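Local coordinates for estrogen receptor (Crassostrea gigas, PDB 4N1Y), which probably regulates transcription as a nuclear receptor of the steroid hormone family, apparently in a constitutively active manner, at residues L135-D138 with E139-L143; T33-H36 with L37-L41; E115-E118 with I119-V123; C76-M79 with E80-L84. One frame throughout, in Å; residues are numbered along the deposited sequence.

All four contacts are local, each within one helix or at its start, in one ligand-binding domain, and their chemistry follows their depth. Contact 4, in the middle of helix 67-89 with its centre about 4 Å from the centre of the chain, is buried and almost wholly apolar. Contacts 1, 2 and 3 open helices and are only partly buried. Contacts 1 and 2 use side-chain caps, a histidine and a threonine, whereas contact 3 starts on a methionine and an aromatic ring. Contact 4 touches both contact 1 and contact 3 through leucine and valine packing. Contacts 2 and 3 also touch, joining the beginnings of helices 34-56 and 117-132. Contacts 1 and 2 lie on opposite sides of the centre.

Contact 1: L135-D138 with E139-L143; sequences LHKD and ELLLL
His-136 and Glu-139 form a capping box at the start of helix 137-149. The backbone N-H of His-136 gives a nearly straight bond to OE1 of Glu-139 (2.8 Å, 167° at the hydrogen), arriving on the anti side of the carboxylate and somewhat out of its plane. The imidazole answers from the other end: His-136 ND1 accepts from Asp-138 N at 3.0 Å. Glu-139 reaches back because its CG sits beside its own backbone N (chi1 -55°) and the chain then runs on extended. Beside the box lies a hydrophobic staple, in which Leu-135 CD2 packs on Leu-140 CB at 4.0 Å, the two side chains crossing at about a right angle. The same methyl meets Leu-143 CD1 tip to tip, while Leu-135 CD1 rests on Glu-139 CB at 3.8 Å. In the next shell His-181 bonds OE1 and His-187 bonds OE2, fixing the carboxylate's rotation. With an alanine in place of Glu-139, the His-136 N-H and both histidines would probably be left without their common acceptor. Asp-138 ties the turn to Tyr-180 and Asn-15, while helix 67-89 packs against Leu-135 and Leu-140, and helix 187-215 against Leu-135 and Leu-143.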
loop_
_atom_site.group_PDB
_atom_site.type_symbol
_atom_site.label_atom_id
_atom_site.label_comp_id
_atom_site.label_asym_id
_atom_site.label_seq_id
_atom_site.Cartn_x
_atom_site.Cartn_y
_atom_site.Cartn_z
ATOM N N LEU B 135 -9.623 2.686 17.328
ATOM C CA LEU B 135 -9.157 3.905 16.700
ATOM C C LEU B 135 -10.032 5.100 17.068
ATOM O O LEU B 135 -11.253 5.043 16.940
ATOM C CB LEU B 135 -9.126 3.734 15.189
ATOM C CG LEU B 135 -8.295 4.790 14.477
ATOM C CD1 LEU B 135 -6.845 4.367 14.463
ATOM C CD2 LEU B 135 -8.834 5.048 13.076
ATOM N N HIS B 136 -9.392 6.176 17.527
ATOM C CA HIS B 136 -10.061 7.428 17.865
ATOM C C HIS B 136 -10.206 8.331 16.620
ATOM O O HIS B 136 -9.448 8.171 15.654
ATOM C CB HIS B 136 -9.261 8.132 18.950
ATOM C CG HIS B 136 -9.977 9.278 19.590
ATOM N ND1 HIS B 136 -9.928 10.564 19.091
ATOM C CD2 HIS B 136 -10.744 9.334 20.706
ATOM C CE1 HIS B 136 -10.644 11.359 19.866
ATOM N NE2 HIS B 136 -11.152 10.637 20.851
ATOM N N LYS B 137 -11.188 9.239 16.620
ATOM C CA LYS B 137 -11.368 10.175 15.500
ATOM C C LYS B 137 -10.081 10.945 15.203
ATOM O O LYS B 137 -9.647 11.030 14.036
ATOM C CB LYS B 137 -12.494 11.167 15.772
ATOM C CG LYS B 137 -12.827 12.036 14.567
ATOM C CD LYS B 137 -13.719 13.201 14.959
ATOM C CE LYS B 137 -14.010 14.134 13.786
ATOM N NZ LYS B 137 -15.113 15.092 14.119
ATOM N N ASP B 138 -9.468 11.487 16.261
ATOM C CA ASP B 138 -8.212 12.220 16.129
ATOM C C ASP B 138 -7.154 11.417 15.407
ATOM O O ASP B 138 -6.361 11.968 14.654
ATOM C CB ASP B 138 -7.680 12.642 17.489
ATOM C CG ASP B 138 -8.511 13.718 18.112
ATOM O OD1 ASP B 138 -9.383 14.278 17.414
ATOM O OD2 ASP B 138 -8.277 14.017 19.295
ATOM N N GLU B 139 -7.118 10.118 15.658
ATOM C CA GLU B 139 -6.170 9.281 14.954
ATOM C C GLU B 139 -6.570 9.194 13.489
ATOM O O GLU B 139 -5.709 9.257 12.617
ATOM C CB GLU B 139 -6.094 7.900 15.589
ATOM C CG GLU B 139 -5.778 7.948 17.080
ATOM C CD GLU B 139 -5.684 6.561 17.703
ATOM O OE1 GLU B 139 -6.708 6.095 18.248
ATOM O OE2 GLU B 139 -4.599 5.939 17.648
ATOM N N LEU B 140 -7.869 9.093 13.208
ATOM C CA LEU B 140 -8.294 9.010 11.817
ATOM C C LEU B 140 -7.979 10.294 11.046
ATOM O O LEU B 140 -7.469 10.244 9.919
ATOM C CB LEU B 140 -9.790 8.718 11.703
ATOM C CG LEU B 140 -10.157 8.819 10.204
ATOM C CD1 LEU B 140 -10.098 7.473 9.457
ATOM C CD2 LEU B 140 -11.477 9.534 9.966
ATOM N N LEU B 141 -8.291 11.436 11.657
ATOM C CA LEU B 141 -7.942 12.731 11.089
ATOM C C LEU B 141 -6.458 12.764 10.696
ATOM O O LEU B 141 -6.098 13.206 9.604
ATOM C CB LEU B 141 -8.268 13.845 12.083
ATOM C CG LEU B 141 -9.776 14.013 12.293
ATOM C CD1 LEU B 141 -10.112 15.145 13.234
ATOM C CD2 LEU B 141 -10.444 14.239 10.967
ATOM N N LEU B 142 -5.599 12.288 11.586
ATOM C CA LEU B 142 -4.172 12.278 11.304
ATOM C C LEU B 142 -3.887 11.320 10.166
ATOM O O LEU B 142 -3.094 11.600 9.277
ATOM C CB LEU B 142 -3.388 11.883 12.555
ATOM C CG LEU B 142 -3.456 12.966 13.639
ATOM C CD1 LEU B 142 -2.728 12.507 14.896
ATOM C CD2 LEU B 142 -2.912 14.319 13.123
ATOM N N LEU B 143 -4.593 10.204 10.168
ATOM C CA LEU B 143 -4.395 9.194 9.143
ATOM C C LEU B 143 -4.710 9.710 7.747
ATOM O O LEU B 143 -3.950 9.471 6.817
ATOM C CB LEU B 143 -5.276 7.990 9.448
ATOM C CG LEU B 143 -4.675 7.013 10.440
ATOM C CD1 LEU B 143 -5.728 6.038 10.836
ATOM C CD2 LEU B 143 -3.530 6.284 9.777
#

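Contact 2: T33-H36 with L37-L41; sequences TKVH and LLNSL
The carbonyl O of Thr-33 takes the N-H of Leu-37 at 3.0 Å in an almost straight bond (172° at the hydrogen), closing the first full turn of helix 34-56. Thr-33 is also the N-cap. Its OG1 stands between its own backbone N and carbonyl carbon (chi1 62°), and from there it accepts the N-H of His-36 at 3.1 Å, so one residue serves two amides of the opening turn with two different oxygens. This is the classic job of a threonine before a helix, since the first amides have no preceding turn to bond to.

Farther along, the side chains pair at a spacing of four residues. Lys-34 lays its extended aliphatic chain obliquely against Leu-38, with CG 3.8 Å and CE 3.9 Å from Leu-38 CD1; the hydrocarbon part is thus used for packing while NZ goes on to a salt bridge with Glu-115. Val-35 and Asn-39 lie side by side and point the same way, Val-35 CG1 being 3.6 Å from Asn-39 ND2, and the other end of that amide, OD1, accepts from Thr-219 N. His-36 turns its ring off the helix to bond Asn-27 O through NE2.

The surroundings are mostly loops. His-26 meets the His-36 ring at about 50° and bonds Ser-40 OG, Val-217 packs on Val-35 and Val-114 on Leu-37, and Leu-38 reaches Met-116 just ahead of helix 117-132.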
loop_
_atom_site.group_PDB
_atom_site.type_symbol
_atom_site.label_atom_id
_atom_site.label_comp_id
_atom_site.label_asym_id
_atom_site.label_seq_id
_atom_site.Cartn_x
_atom_site.Cartn_y
_atom_site.Cartn_z
ATOM N N THR B 33 -30.133 -2.258 -8.907
ATOM C CA THR B 33 -29.353 -2.760 -10.037
ATOM C C THR B 33 -27.916 -2.236 -9.950
ATOM O O THR B 33 -27.610 -1.327 -9.168
ATOM C CB THR B 33 -29.957 -2.379 -11.400
ATOM O OG1 THR B 33 -29.982 -0.956 -11.534
ATOM C CG2 THR B 33 -31.369 -2.908 -11.533
ATOM N N LYS B 34 -27.032 -2.839 -10.737
ATOM C CA LYS B 34 -25.635 -2.437 -10.770
ATOM C C LYS B 34 -25.544 -0.961 -11.106
ATOM O O LYS B 34 -24.904 -0.182 -10.389
ATOM C CB LYS B 34 -24.855 -3.264 -11.789
ATOM C CG LYS B 34 -23.420 -2.822 -11.958
ATOM C CD LYS B 34 -22.689 -3.646 -13.005
ATOM C CE LYS B 34 -21.248 -3.161 -13.155
ATOM N NZ LYS B 34 -20.578 -3.758 -14.342
ATOM N N VAL B 35 -26.210 -0.581 -12.191
ATOM C CA VAL B 35 -26.224 0.801 -12.629
ATOM C C VAL B 35 -26.842 1.721 -11.579
ATOM O O VAL B 35 -26.294 2.790 -11.301
ATOM C CB VAL B 35 -26.978 0.950 -13.957
ATOM C CG1 VAL B 35 -27.259 2.406 -14.254
ATOM C CG2 VAL B 35 -26.162 0.338 -15.070
ATOM N N HIS B 36 -27.945 1.297 -10.960
ATOM C CA HIS B 36 -28.633 2.164 -10.003
ATOM C C HIS B 36 -27.803 2.490 -8.776
ATOM O O HIS B 36 -27.736 3.649 -8.358
ATOM C CB HIS B 36 -29.944 1.539 -9.537
ATOM C CG HIS B 36 -30.766 2.448 -8.679
ATOM N ND1 HIS B 36 -31.053 3.750 -9.033
ATOM C CD2 HIS B 36 -31.356 2.247 -7.476
ATOM C CE1 HIS B 36 -31.786 4.311 -8.088
ATOM N NE2 HIS B 36 -31.985 3.421 -7.133
ATOM N N LEU B 37 -27.147 1.477 -8.218
ATOM C CA LEU B 37 -26.295 1.685 -7.056
ATOM C C LEU B 37 -25.061 2.492 -7.414
ATOM O O LEU B 37 -24.705 3.440 -6.709
ATOM C CB LEU B 37 -25.866 0.351 -6.440
ATOM C CG LEU B 37 -26.911 -0.506 -5.722
ATOM C CD1 LEU B 37 -26.293 -1.803 -5.243
ATOM C CD2 LEU B 37 -27.490 0.257 -4.548
ATOM N N LEU B 38 -24.402 2.105 -8.501
ATOM C CA LEU B 38 -23.169 2.765 -8.908
ATOM C C LEU B 38 -23.337 4.248 -9.209
ATOM O O LEU B 38 -22.423 5.034 -8.945
ATOM C CB LEU B 38 -22.582 2.075 -10.134
ATOM C CG LEU B 38 -21.859 0.763 -9.861
ATOM C CD1 LEU B 38 -21.259 0.168 -11.139
ATOM C CD2 LEU B 38 -20.808 1.009 -8.813
ATOM N N ASN B 39 -24.502 4.658 -9.707
ATOM C CA ASN B 39 -24.664 6.078 -10.009
ATOM C C ASN B 39 -24.751 6.846 -8.698
ATOM O O ASN B 39 -24.243 7.961 -8.602
ATOM C CB ASN B 39 -25.895 6.363 -10.913
ATOM C CG ASN B 39 -25.641 6.066 -12.409
ATOM O OD1 ASN B 39 -24.505 6.076 -12.876
ATOM N ND2 ASN B 39 -26.711 5.816 -13.157
ATOM N N SER B 40 -25.297 6.219 -7.663
ATOM C CA SER B 40 -25.336 6.871 -6.364
ATOM C C SER B 40 -23.935 6.865 -5.764
ATOM O O SER B 40 -23.467 7.895 -5.282
ATOM C CB SER B 40 -26.329 6.192 -5.422
ATOM O OG SER B 40 -27.655 6.350 -5.889
ATOM N N LEU B 41 -23.257 5.720 -5.827
ATOM C CA LEU B 41 -21.886 5.630 -5.324
ATOM C C LEU B 41 -20.945 6.587 -6.035
ATOM O O LEU B 41 -20.137 7.253 -5.403
ATOM C CB LEU B 41 -21.338 4.208 -5.442
ATOM C CG LEU B 41 -21.965 3.140 -4.544
ATOM C CD1 LEU B 41 -21.376 1.766 -4.852
ATOM C CD2 LEU B 41 -21.778 3.495 -3.062
#

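Contact 3: E115-E118 with I119-V123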
loop_
_atom_site.group_PDB
_atom_site.type_symbol
_atom_site.label_atom_id
_atom_site.label_comp_id
_atom_site.label_asym_id
_atom_site.label_seq_id
_atom_site.Cartn_x
_atom_site.Cartn_y
_atom_site.Cartn_z
ATOM N N GLU B 115 -20.323 -5.440 -8.478
ATOM C CA GLU B 115 -19.086 -6.059 -8.935
ATOM C C GLU B 115 -17.844 -5.373 -8.370
ATOM O O GLU B 115 -16.839 -5.233 -9.068
ATOM C CB GLU B 115 -19.065 -6.045 -10.462
ATOM C CG GLU B 115 -20.337 -6.672 -11.040
ATOM C CD GLU B 115 -20.441 -6.557 -12.549
ATOM O OE1 GLU B 115 -19.549 -5.934 -13.163
ATOM O OE2 GLU B 115 -21.443 -7.054 -13.113
ATOM N N MET B 116 -17.917 -4.968 -7.102
ATOM C CA MET B 116 -16.794 -4.350 -6.412
ATOM C C MET B 116 -16.466 -5.133 -5.156
ATOM O O MET B 116 -16.117 -4.569 -4.111
ATOM C CB MET B 116 -17.114 -2.914 -6.037
ATOM C CG MET B 116 -17.423 -2.051 -7.221
ATOM S SD MET B 116 -17.592 -0.319 -6.786
ATOM C CE MET B 116 -15.891 0.072 -6.407
ATOM N N THR B 117 -16.619 -6.443 -5.244
ATOM C CA THR B 117 -16.443 -7.264 -4.068
ATOM C C THR B 117 -15.033 -7.228 -3.503
ATOM O O THR B 117 -14.860 -6.964 -2.318
ATOM C CB THR B 117 -16.836 -8.705 -4.363
ATOM O OG1 THR B 117 -18.255 -8.762 -4.589
ATOM C CG2 THR B 117 -16.528 -9.560 -3.194
ATOM N N GLU B 118 -14.031 -7.444 -4.349
ATOM C CA GLU B 118 -12.641 -7.525 -3.899
ATOM C C GLU B 118 -12.273 -6.205 -3.257
ATOM O O GLU B 118 -11.587 -6.180 -2.226
ATOM C CB GLU B 118 -11.672 -7.926 -5.035
ATOM C CG GLU B 118 -10.772 -6.863 -5.678
ATOM C CD GLU B 118 -9.896 -7.449 -6.811
ATOM O OE1 GLU B 118 -9.869 -8.691 -6.971
ATOM O OE2 GLU B 118 -9.243 -6.673 -7.549
ATOM N N ILE B 119 -12.719 -5.112 -3.866
ATOM C CA ILE B 119 -12.493 -3.801 -3.278
ATOM C C ILE B 119 -13.144 -3.667 -1.901
ATOM O O ILE B 119 -12.459 -3.399 -0.914
ATOM C CB ILE B 119 -13.002 -2.681 -4.192
ATOM C CG1 ILE B 119 -12.135 -2.610 -5.456
ATOM C CG2 ILE B 119 -12.989 -1.342 -3.460
ATOM C CD1 ILE B 119 -12.696 -1.724 -6.533
ATOM N N PHE B 120 -14.452 -3.879 -1.811
ATOM C CA PHE B 120 -15.129 -3.618 -0.541
ATOM C C PHE B 120 -14.788 -4.631 0.545
ATOM O O PHE B 120 -14.818 -4.303 1.737
ATOM C CB PHE B 120 -16.636 -3.559 -0.742
ATOM C CG PHE B 120 -17.073 -2.367 -1.513
ATOM C CD1 PHE B 120 -16.263 -1.246 -1.576
ATOM C CD2 PHE B 120 -18.280 -2.361 -2.188
ATOM C CE1 PHE B 120 -16.651 -0.139 -2.301
ATOM C CE2 PHE B 120 -18.679 -1.258 -2.910
ATOM C CZ PHE B 120 -17.865 -0.145 -2.968
ATOM N N GLU B 121 -14.414 -5.842 0.139
ATOM C CA GLU B 121 -14.019 -6.847 1.117
ATOM C C GLU B 121 -12.740 -6.459 1.835
ATOM O O GLU B 121 -12.582 -6.725 3.017
ATOM C CB GLU B 121 -13.831 -8.197 0.443
ATOM C CG GLU B 121 -15.028 -9.106 0.529
ATOM C CD GLU B 121 -14.740 -10.457 -0.081
ATOM O OE1 GLU B 121 -13.599 -10.948 0.068
ATOM O OE2 GLU B 121 -15.668 -11.060 -0.654
ATOM N N GLN B 122 -11.838 -5.807 1.119
ATOM C CA GLN B 122 -10.621 -5.303 1.709
ATOM C C GLN B 122 -10.912 -4.108 2.640
ATOM O O GLN B 122 -10.396 -4.022 3.761
ATOM C CB GLN B 122 -9.641 -4.934 0.603
ATOM C CG GLN B 122 -8.223 -4.703 1.076
ATOM C CD GLN B 122 -7.248 -4.639 -0.073
ATOM O OE1 GLN B 122 -7.609 -4.257 -1.189
ATOM N NE2 GLN B 122 -6.012 -5.051 0.177
ATOM N N VAL B 123 -11.736 -3.186 2.160
ATOM C CA VAL B 123 -12.137 -2.037 2.961
ATOM C C VAL B 123 -12.861 -2.423 4.228
ATOM O O VAL B 123 -12.519 -1.954 5.307
ATOM C CB VAL B 123 -13.048 -1.083 2.172
ATOM C CG1 VAL B 123 -13.513 0.044 3.073
ATOM C CG2 VAL B 123 -12.310 -0.528 0.965
#
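Met-116 holds the N-cap position of helix 117-132, where a polar side chain is the commoner choice, and spends its thioether on the ring of Phe-120 in a Met-aromatic contact. The turn follows hard upon a Schellman motif: Glu-115, with positive phi, ends helix 108-113, and the next helix begins almost at once. Met-116 CB lies over one face of the phenyl ring, 4.2 Å from its centroid and 22° off the normal, a CH-pi contact offset toward the rim. The sulfur comes in obliquely, with SD 3.8 Å from Phe-120 CZ. In the backbone, Phe-120 N bonds Met-116 O at 2.9 Å, so main chain and side chain hold the same pair together. On another side of the helix Thr-117 and Glu-121 run alongside each other; with Thr-117 OG1 beside its backbone N, it is the methyl CG2 that faces the carboxylate carbon CD of Glu-121, 3.7 Å away. Glu-121 OE1 makes a salt bridge to Arg-154 of the second subunit, placing this side at the dimer interface. Trp-111 meets the Phe-120 ring edge-to-face. The Met-116 chain bends at its last torsion (chi3 70°), which carries its CE to within 3.7 Å of Ile-119 CD1.

Contact 4: C76-M79 with E80-L84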
loop_
_atom_site.group_PDB
_atom_site.type_symbol
_atom_site.label_atom_id
_atom_site.label_comp_id
_atom_site.label_asym_id
_atom_site.label_seq_id
_atom_site.Cartn_x
_atom_site.Cartn_y
_atom_site.Cartn_z
ATOM N N CYS B 76 -3.150 11.667 -6.715
ATOM C CA CYS B 76 -2.678 10.345 -6.343
ATOM C C CYS B 76 -3.627 9.629 -5.385
ATOM O O CYS B 76 -3.973 8.471 -5.619
ATOM C CB CYS B 76 -1.283 10.421 -5.726
ATOM S SG CYS B 76 0.043 10.879 -6.871
ATOM N N CYS B 77 -4.100 10.327 -4.355
ATOM C CA CYS B 77 -4.661 9.628 -3.206
ATOM C C CYS B 77 -6.167 9.824 -2.960
ATOM O O CYS B 77 -6.678 9.373 -1.928
ATOM C CB CYS B 77 -3.907 10.056 -1.947
ATOM S SG CYS B 77 -4.439 11.683 -1.364
ATOM N N TRP B 78 -6.880 10.458 -3.892
ATOM C CA TRP B 78 -8.286 10.789 -3.663
ATOM C C TRP B 78 -9.098 9.549 -3.352
ATOM O O TRP B 78 -9.911 9.553 -2.425
ATOM C CB TRP B 78 -8.889 11.507 -4.869
ATOM C CG TRP B 78 -8.833 10.712 -6.145
ATOM C CD1 TRP B 78 -7.746 10.544 -6.960
ATOM C CD2 TRP B 78 -9.912 10.009 -6.771
ATOM N NE1 TRP B 78 -8.078 9.765 -8.041
ATOM C CE2 TRP B 78 -9.399 9.416 -7.946
ATOM C CE3 TRP B 78 -11.256 9.800 -6.440
ATOM C CZ2 TRP B 78 -10.184 8.633 -8.790
ATOM C CZ3 TRP B 78 -12.032 9.021 -7.285
ATOM C CH2 TRP B 78 -11.495 8.455 -8.446
ATOM N N MET B 79 -8.864 8.478 -4.100
ATOM C CA MET B 79 -9.645 7.263 -3.892
ATOM C C MET B 79 -9.340 6.612 -2.542
ATOM O O MET B 79 -10.235 6.057 -1.902
ATOM C CB MET B 79 -9.406 6.263 -5.020
ATOM C CG MET B 79 -10.165 4.957 -4.850
ATOM S SD MET B 79 -11.959 5.191 -4.907
ATOM C CE MET B 79 -12.229 5.047 -6.675
ATOM N N GLU B 80 -8.077 6.654 -2.126
ATOM C CA GLU B 80 -7.685 6.104 -0.828
ATOM C C GLU B 80 -8.413 6.853 0.283
ATOM O O GLU B 80 -8.950 6.249 1.211
ATOM C CB GLU B 80 -6.176 6.204 -0.604
ATOM C CG GLU B 80 -5.319 5.728 -1.754
ATOM C CD GLU B 80 -3.832 6.008 -1.536
ATOM O OE1 GLU B 80 -3.337 5.757 -0.415
ATOM O OE2 GLU B 80 -3.170 6.527 -2.470
ATOM N N LEU B 81 -8.463 8.175 0.161
ATOM C CA LEU B 81 -9.133 8.993 1.158
ATOM C C LEU B 81 -10.608 8.631 1.254
ATOM O O LEU B 81 -11.138 8.491 2.350
ATOM C CB LEU B 81 -8.963 10.475 0.835
ATOM C CG LEU B 81 -7.534 10.980 1.072
ATOM C CD1 LEU B 81 -7.340 12.398 0.530
ATOM C CD2 LEU B 81 -7.120 10.882 2.552
ATOM N N LEU B 82 -11.270 8.479 0.109
ATOM C CA LEU B 82 -12.663 8.065 0.105
ATOM C C LEU B 82 -12.850 6.754 0.864
ATOM O O LEU B 82 -13.725 6.666 1.726
ATOM C CB LEU B 82 -13.189 7.930 -1.318
ATOM C CG LEU B 82 -13.310 9.242 -2.081
ATOM C CD1 LEU B 82 -13.721 8.989 -3.513
ATOM C CD2 LEU B 82 -14.332 10.147 -1.405
ATOM N N LEU B 83 -12.051 5.744 0.522
ATOM C CA LEU B 83 -12.170 4.421 1.131
ATOM C C LEU B 83 -11.766 4.440 2.603
ATOM O O LEU B 83 -12.407 3.799 3.439
ATOM C CB LEU B 83 -11.322 3.403 0.375
ATOM C CG LEU B 83 -11.687 3.311 -1.110
ATOM C CD1 LEU B 83 -10.892 2.214 -1.828
ATOM C CD2 LEU B 83 -13.188 3.107 -1.290
ATOM N N LEU B 84 -10.709 5.180 2.921
ATOM C CA LEU B 84 -10.273 5.278 4.304
ATOM C C LEU B 84 -11.397 5.835 5.161
ATOM O O LEU B 84 -11.667 5.326 6.246
ATOM C CB LEU B 84 -9.025 6.149 4.437
ATOM C CG LEU B 84 -8.604 6.319 5.893
ATOM C CD1 LEU B 84 -7.836 5.096 6.312
ATOM C CD2 LEU B 84 -7.754 7.559 6.091
#
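Two uncommon first torsions set up this turn: SG of Cys-77 (chi1 78°) and CG of Trp-78 (chi1 59°) each stand between the backbone N and the carbonyl carbon of their own residue. Held there, Cys-77 SG meets CD1 of Leu-81, 3.5 Å away and one turn on. The Trp-78 indole slants against Leu-82, with CE3 3.9 Å from Leu-82 CD1, and Met-79 CB sits 4.1 Å above the centre of one indole face. Met-79 CG, anti to its backbone N, reaches Leu-83 CD1 at 4.1 Å, and the bend at the next torsion turns SD toward Leu-82. Although Cys-77 departs from ideal helical angles, the backbone keeps its bonds four residues apart, with Leu-81 N bonding Cys-77 O at 3.0 Å and Leu-82 N bonding Trp-78 O at 3.1 Å.

Glu-80, itself buried, is the polar exception in this apolar setting. Its CG lies beside the backbone N, and the extended chain runs back along the preceding turn, bringing OE2 to 3.6 Å from Cys-77 CB, while OE1 forms a salt bridge with Arg-199. A leucine here would probably leave the Arg-199 guanidinium without its carboxylate mate.

Helix 67-89 runs through the middle of the helical sandwich of the ligand-binding domain. Helix 34-56 packs on Trp-78, Leu-81 and Leu-82, helix 137-149 on Cys-77, Glu-80 and Leu-81, and helix 187-215 on Trp-78, Met-79 and Leu-83.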